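Local coordinates for protein acyl-coenzyme A oxidase 3 (Yarrowia lipolytica, PDB 5YS9) that oxidises acyl-CoA substrates of various chain lengths to trans-2-enoyl-CoA with FAD, passing the electrons to oxygen to form hydrogen peroxide in peroxisomal fatty acid beta-oxidation, at residues Ile422-Gln425 with Cys426-Cys430; Leu325-Ala328 with Cys329-Gln333. All coordinates share one frame; numbering follows the deposited sequence.

Contact 1. Residues Ile422-Gln425 with Cys426-Cys430. With FAD (flavin-adenine dinucleotide), chain D.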
# COMPACT_ATOMS: atom_id res chain seq x y z
N ILE A 422 6.35 2.29 4.88
CA ILE A 422 7.35 1.49 5.57
C ILE A 422 6.83 0.08 5.79
O ILE A 422 7.52 -0.92 5.53
CB ILE A 422 7.75 2.11 6.94
CG1 ILE A 422 8.59 3.39 6.75
CG2 ILE A 422 8.52 1.08 7.79
CD1 ILE A 422 8.91 4.12 8.05
N ILE A 423 5.60 0.00 6.28
CA ILE A 423 4.92 -1.28 6.39
C ILE A 423 5.00 -1.98 5.03
O ILE A 423 5.45 -3.14 4.94
CB ILE A 423 3.46 -1.16 6.86
CG1 ILE A 423 3.37 -0.59 8.29
CG2 ILE A 423 2.78 -2.53 6.86
CD1 ILE A 423 1.99 -0.01 8.63
N ASP A 424 4.63 -1.26 3.97
CA ASP A 424 4.57 -1.84 2.65
C ASP A 424 5.94 -2.25 2.15
O ASP A 424 6.09 -3.34 1.63
CB ASP A 424 3.94 -0.88 1.65
CG ASP A 424 3.57 -1.59 0.37
OD1 ASP A 424 2.62 -2.37 0.43
OD2 ASP A 424 4.22 -1.41 -0.66
N GLN A 425 6.92 -1.36 2.27
CA GLN A 425 8.32 -1.63 1.88
C GLN A 425 8.97 -2.73 2.67
O GLN A 425 9.65 -3.56 2.10
CB GLN A 425 9.17 -0.37 2.06
CG GLN A 425 9.01 0.65 0.95
CD GLN A 425 9.69 0.23 -0.32
OE1 GLN A 425 9.21 0.53 -1.40
NE2 GLN A 425 10.83 -0.48 -0.21
N CYS A 426 8.75 -2.75 3.97
CA CYS A 426 9.31 -3.77 4.81
C CYS A 426 8.77 -5.12 4.40
O CYS A 426 9.47 -6.11 4.45
CB CYS A 426 9.07 -3.48 6.29
SG CYS A 426 10.19 -2.25 6.96
N ARG A 427 7.51 -5.15 4.00
CA ARG A 427 6.94 -6.39 3.54
C ARG A 427 7.63 -6.89 2.29
O ARG A 427 7.96 -8.05 2.19
CB ARG A 427 5.44 -6.25 3.31
CG ARG A 427 4.82 -7.35 2.47
CD ARG A 427 3.38 -7.10 2.14
NE ARG A 427 3.15 -6.05 1.15
CZ ARG A 427 3.58 -6.07 -0.09
NH1 ARG A 427 3.32 -5.07 -0.90
NH2 ARG A 427 4.27 -7.09 -0.55
N GLN A 428 7.87 -6.00 1.35
CA GLN A 428 8.49 -6.39 0.10
C GLN A 428 9.90 -6.88 0.34
O GLN A 428 10.34 -7.84 -0.25
CB GLN A 428 8.47 -5.25 -0.89
CG GLN A 428 7.19 -5.19 -1.69
CD GLN A 428 7.02 -3.89 -2.42
OE1 GLN A 428 7.29 -3.80 -3.60
NE2 GLN A 428 6.57 -2.89 -1.72
N ALA A 429 10.58 -6.21 1.25
CA ALA A 429 11.94 -6.58 1.67
C ALA A 429 12.08 -7.98 2.26
O ALA A 429 13.19 -8.47 2.37
CB ALA A 429 12.50 -5.55 2.65
N CYS A 430 10.98 -8.60 2.68
CA CYS A 430 10.99 -9.97 3.19
C CYS A 430 10.47 -10.94 2.12
O CYS A 430 10.09 -12.09 2.46
CB CYS A 430 10.12 -10.04 4.43
SG CYS A 430 10.74 -9.05 5.77
PA FAD D . 14.21 -13.64 -1.89
O1A FAD D . 14.52 -14.09 -3.26
O2A FAD D . 15.07 -14.03 -0.75
O5B FAD D . 14.14 -12.07 -1.80
C5B FAD D . 13.76 -11.52 -0.55
C4B FAD D . 14.10 -10.05 -0.54
O4B FAD D . 15.51 -9.91 -0.70
C3B FAD D . 13.44 -9.41 -1.74
O3B FAD D . 12.87 -8.17 -1.36
C2B FAD D . 14.57 -9.13 -2.68
O2B FAD D . 14.32 -7.92 -3.39
C1B FAD D . 15.78 -9.06 -1.79
N9A FAD D . 16.88 -9.59 -2.60
C8A FAD D . 17.07 -10.88 -2.90
N7A FAD D . 18.15 -11.02 -3.69
C5A FAD D . 18.66 -9.80 -3.91
C6A FAD D . 19.79 -9.24 -4.66
N6A FAD D . 20.64 -10.02 -5.36
N1A FAD D . 19.96 -7.91 -4.63
C2A FAD D . 19.13 -7.12 -3.94
N3A FAD D . 18.08 -7.55 -3.24
C4A FAD D . 17.81 -8.86 -3.19
N1 FAD D . 6.43 -20.66 -5.75
C2 FAD D . 6.19 -21.78 -6.43
O2 FAD D . 7.15 -22.42 -6.86
N3 FAD D . 4.97 -22.23 -6.69
C4 FAD D . 3.90 -21.60 -6.28
O4 FAD D . 2.79 -22.05 -6.53
C4X FAD D . 4.06 -20.36 -5.52
N5 FAD D . 3.01 -19.67 -5.08
C5X FAD D . 3.18 -18.55 -4.37
C6 FAD D . 2.07 -17.88 -3.91
C7 FAD D . 2.22 -16.73 -3.19
C7M FAD D . 1.01 -15.99 -2.70
C8 FAD D . 3.58 -16.22 -2.90
C8M FAD D . 3.76 -14.96 -2.11
C9 FAD D . 4.69 -16.89 -3.36
C9A FAD D . 4.54 -18.04 -4.08
N10 FAD D . 5.67 -18.74 -4.56
C10 FAD D . 5.43 -19.91 -5.27
C1' FAD D . 7.04 -18.30 -4.30
C2' FAD D . 7.44 -16.98 -4.96
O2' FAD D . 7.78 -17.20 -6.33
C3' FAD D . 8.61 -16.34 -4.22
O3' FAD D . 8.09 -15.67 -3.09
C4' FAD D . 9.40 -15.32 -5.02
O4' FAD D . 9.53 -15.79 -6.35
C5' FAD D . 10.82 -15.15 -4.50
O5' FAD D . 10.95 -14.35 -3.33
P FAD D . 11.68 -14.94 -2.04
O1P FAD D . 10.70 -15.09 -0.94
O2P FAD D . 12.46 -16.12 -2.47
O3P FAD D . 12.66 -13.81 -1.53
O HOH W 1 10.01 -2.05 -3.29
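Asp424 and Arg427, one helical turn apart, lie side by side and form a salt bridge in which Arg427 NH1 reaches Asp424 OD1 at 3.1 Å. NH1 comes from above the carboxylate plane, and the two flat groups stand 75° apart, so this is a one-point contact and not a paired, coplanar one. Both side chains leave the backbone with CG anti to N (chi1 -166° and 164°), and a bend at chi3 of Arg427 turns its guanidinium back toward the acid. OD1 has a second partner, Tyr445 OH of the second subunit, which should help fix the carboxylate at the interface.

The amide of Gln428 lies along the same edge of the helix. Gln428 NE2 makes a weak bond of 3.4 Å to Asp424 O, a carbonyl that also accepts the helical bond from Gln428 N at 3.2 Å. Gln428 OE1 is bonded to Trp417 of the second subunit and, weakly, to a water that also donates to Gln425 OE1 at 3.3 Å. A glutamine suits this place because one amide can give and accept at once.

Regular i to i+4 bonds continue to Ala429 N, which meets Gln425 O at 2.9 Å. Beyond them, Gln428 O takes a hydrogen bond from O3B of the adenosine ribose of FAD at 2.8 Å; the small Ala429 also lines the FAD pocket.

The apolar side is lighter: Ile422 CG2 touches Cys426 SG at 3.8 Å. There helix 391-428 packs on helix 300-330 through Ser317, Ile321 and Ala324, while Ile423 meets helix 441-448 and Ala429 meets helix 349-385.

Contact 2. Residues Leu325-Ala328 with Cys329-Gln333. With FAD (flavin-adenine dinucleotide), chain D.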
# COMPACT_ATOMS: atom_id res chain seq x y z
N LEU A 325 14.62 -5.81 9.07
CA LEU A 325 16.08 -5.73 9.30
C LEU A 325 16.68 -6.99 9.90
O LEU A 325 17.77 -7.42 9.50
CB LEU A 325 16.43 -4.50 10.15
CG LEU A 325 16.40 -3.20 9.33
CD1 LEU A 325 16.57 -1.94 10.16
CD2 LEU A 325 17.44 -3.22 8.21
N ARG A 326 15.99 -7.58 10.87
CA ARG A 326 16.43 -8.85 11.45
C ARG A 326 16.39 -9.96 10.42
O ARG A 326 17.38 -10.70 10.29
CB ARG A 326 15.58 -9.25 12.66
CG ARG A 326 15.94 -8.46 13.89
CD ARG A 326 14.99 -8.78 15.01
NE ARG A 326 15.26 -7.86 16.10
CZ ARG A 326 14.63 -7.82 17.28
NH1 ARG A 326 13.63 -8.64 17.56
NH2 ARG A 326 15.02 -6.89 18.18
N TYR A 327 15.28 -10.06 9.69
CA TYR A 327 15.24 -10.93 8.51
C TYR A 327 16.42 -10.67 7.60
O TYR A 327 17.15 -11.58 7.24
CB TYR A 327 13.98 -10.74 7.68
CG TYR A 327 13.81 -11.75 6.57
CD1 TYR A 327 13.69 -13.10 6.85
CD2 TYR A 327 13.76 -11.36 5.27
CE1 TYR A 327 13.57 -14.03 5.85
CE2 TYR A 327 13.65 -12.29 4.25
CZ TYR A 327 13.54 -13.63 4.55
OH TYR A 327 13.37 -14.57 3.55
N ALA A 328 16.64 -9.42 7.24
CA ALA A 328 17.75 -9.10 6.35
C ALA A 328 19.14 -9.59 6.84
O ALA A 328 20.01 -9.89 6.01
CB ALA A 328 17.76 -7.61 6.12
N CYS A 329 19.35 -9.63 8.16
CA CYS A 329 20.67 -9.97 8.72
C CYS A 329 20.98 -11.44 8.61
O CYS A 329 22.17 -11.84 8.65
CB CYS A 329 20.80 -9.50 10.17
SG CYS A 329 20.80 -7.67 10.34
N VAL A 330 19.93 -12.24 8.48
CA VAL A 330 20.06 -13.67 8.37
C VAL A 330 19.74 -14.26 7.01
O VAL A 330 20.10 -15.38 6.75
CB VAL A 330 19.25 -14.40 9.45
CG1 VAL A 330 19.42 -13.72 10.79
CG2 VAL A 330 17.79 -14.49 9.08
N ARG A 331 19.07 -13.51 6.14
CA ARG A 331 18.62 -14.09 4.89
C ARG A 331 19.65 -14.02 3.80
O ARG A 331 20.11 -12.96 3.45
CB ARG A 331 17.32 -13.45 4.43
CG ARG A 331 16.91 -13.80 3.02
CD ARG A 331 16.36 -15.21 2.90
NE ARG A 331 15.80 -15.43 1.58
CZ ARG A 331 14.97 -16.41 1.27
NH1 ARG A 331 14.60 -17.27 2.18
NH2 ARG A 331 14.50 -16.51 0.04
N ARG A 332 20.00 -15.16 3.24
CA ARG A 332 21.00 -15.20 2.20
C ARG A 332 20.34 -15.53 0.88
O ARG A 332 19.62 -16.50 0.78
CB ARG A 332 22.04 -16.27 2.51
CG ARG A 332 22.98 -15.96 3.66
CD ARG A 332 24.05 -17.04 3.76
NE ARG A 332 24.87 -16.92 4.95
CZ ARG A 332 26.04 -16.29 5.00
NH1 ARG A 332 26.52 -15.71 3.91
NH2 ARG A 332 26.71 -16.23 6.12
N GLN A 333 20.55 -14.69 -0.12
CA GLN A 333 20.18 -15.02 -1.47
C GLN A 333 21.22 -14.53 -2.47
O GLN A 333 21.53 -13.36 -2.52
CB GLN A 333 18.80 -14.47 -1.80
CG GLN A 333 18.09 -15.22 -2.90
CD GLN A 333 17.33 -16.43 -2.42
OE1 GLN A 333 16.46 -16.92 -3.11
NE2 GLN A 333 17.66 -16.91 -1.25
PA FAD D . 14.21 -13.64 -1.89
O1A FAD D . 14.52 -14.09 -3.26
O2A FAD D . 15.07 -14.03 -0.75
O5B FAD D . 14.14 -12.07 -1.80
C5B FAD D . 13.76 -11.52 -0.55
C4B FAD D . 14.10 -10.05 -0.54
O4B FAD D . 15.51 -9.91 -0.70
C3B FAD D . 13.44 -9.41 -1.74
O3B FAD D . 12.87 -8.17 -1.36
C2B FAD D . 14.57 -9.13 -2.68
O2B FAD D . 14.32 -7.92 -3.39
C1B FAD D . 15.78 -9.06 -1.79
N9A FAD D . 16.88 -9.59 -2.60
C8A FAD D . 17.07 -10.88 -2.90
N7A FAD D . 18.15 -11.02 -3.69
C5A FAD D . 18.66 -9.80 -3.91
C6A FAD D . 19.79 -9.24 -4.66
N6A FAD D . 20.64 -10.02 -5.36
N1A FAD D . 19.96 -7.91 -4.63
C2A FAD D . 19.13 -7.12 -3.94
N3A FAD D . 18.08 -7.55 -3.24
C4A FAD D . 17.81 -8.86 -3.19
N1 FAD D . 6.43 -20.66 -5.75
C2 FAD D . 6.19 -21.78 -6.43
O2 FAD D . 7.15 -22.42 -6.86
N3 FAD D . 4.97 -22.23 -6.69
C4 FAD D . 3.90 -21.60 -6.28
O4 FAD D . 2.79 -22.05 -6.53
C4X FAD D . 4.06 -20.36 -5.52
N5 FAD D . 3.01 -19.67 -5.08
C5X FAD D . 3.18 -18.55 -4.37
C6 FAD D . 2.07 -17.88 -3.91
C7 FAD D . 2.22 -16.73 -3.19
C7M FAD D . 1.01 -15.99 -2.70
C8 FAD D . 3.58 -16.22 -2.90
C8M FAD D . 3.76 -14.96 -2.11
C9 FAD D . 4.69 -16.89 -3.36
C9A FAD D . 4.54 -18.04 -4.08
N10 FAD D . 5.67 -18.74 -4.56
C10 FAD D . 5.43 -19.91 -5.27
C1' FAD D . 7.04 -18.30 -4.30
C2' FAD D . 7.44 -16.98 -4.96
O2' FAD D . 7.78 -17.20 -6.33
C3' FAD D . 8.61 -16.34 -4.22
O3' FAD D . 8.09 -15.67 -3.09
C4' FAD D . 9.40 -15.32 -5.02
O4' FAD D . 9.53 -15.79 -6.35
C5' FAD D . 10.82 -15.15 -4.50
O5' FAD D . 10.95 -14.35 -3.33
P FAD D . 11.68 -14.94 -2.04
O1P FAD D . 10.70 -15.09 -0.94
O2P FAD D . 12.46 -16.12 -2.47
O3P FAD D . 12.66 -13.81 -1.53
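Tyr327 O receives two backbone donors as helix 300-330 runs out: Arg331 N at 2.9 Å, nearly in line with the carbonyl, and Val330 N at 3.1 Å, from above its plane. The preceding turn is weakly bonded, with Cys329 N divided between Leu325 O and Arg326 O, and from Arg331 the chain is extended. Arg331 CB lies over one face of the Tyr327 ring, a CH-pi contact 3.9 Å from the centroid, and the side chains run side by side. Tyr327 OH, hydrogen-bonded to His433, lies over one face of the guanidinium, the two planes 34° apart. This helix end forms part of the FAD pocket at the subunit interface: Arg331 NE and NH2 both grip FAD O2A, at 2.8 and 2.7 Å, matching a cation to the pyrophosphate. In Arg331, CG anti to N (chi1 169°) and a bend at chi2 carry the group there. Arg331 NH1 bonds Tyr656 of its own chain and the carbonyl of Leu165 of the second subunit. A methionine in place of Arg331 would probably leave FAD O2A with neither donor and no positive counterpart. Gln333 NE2 bonds Arg332 O at 2.9 Å, while Gln333 OE1 accepts from Gly168 and Asn170 of the second subunit.

In the fold
Contacts 1 and 2 lie near the ends of two helices, 391-428 and 300-330, with their centres about 13 Å apart. All touching residues of contact 2 are buried, although its centre lies about 27 Å from that of the chain; contact 1, at about 17 Å, leaves Asp424 and Gln425 partly exposed. They meet where Cys430 CA packs on Tyr327 CE2 at 3.7 Å, and each also touches helix 349-385 and the second subunit. Their parts in FAD binding differ: contact 1 offers a neutral backbone carbonyl to the ribose, contact 2 a positive side chain to the pyrophosphate. Contact 1 pairs its charges within one helix, whereas the arginines of contact 2 reach outward, to FAD, Asp635 and Glu22.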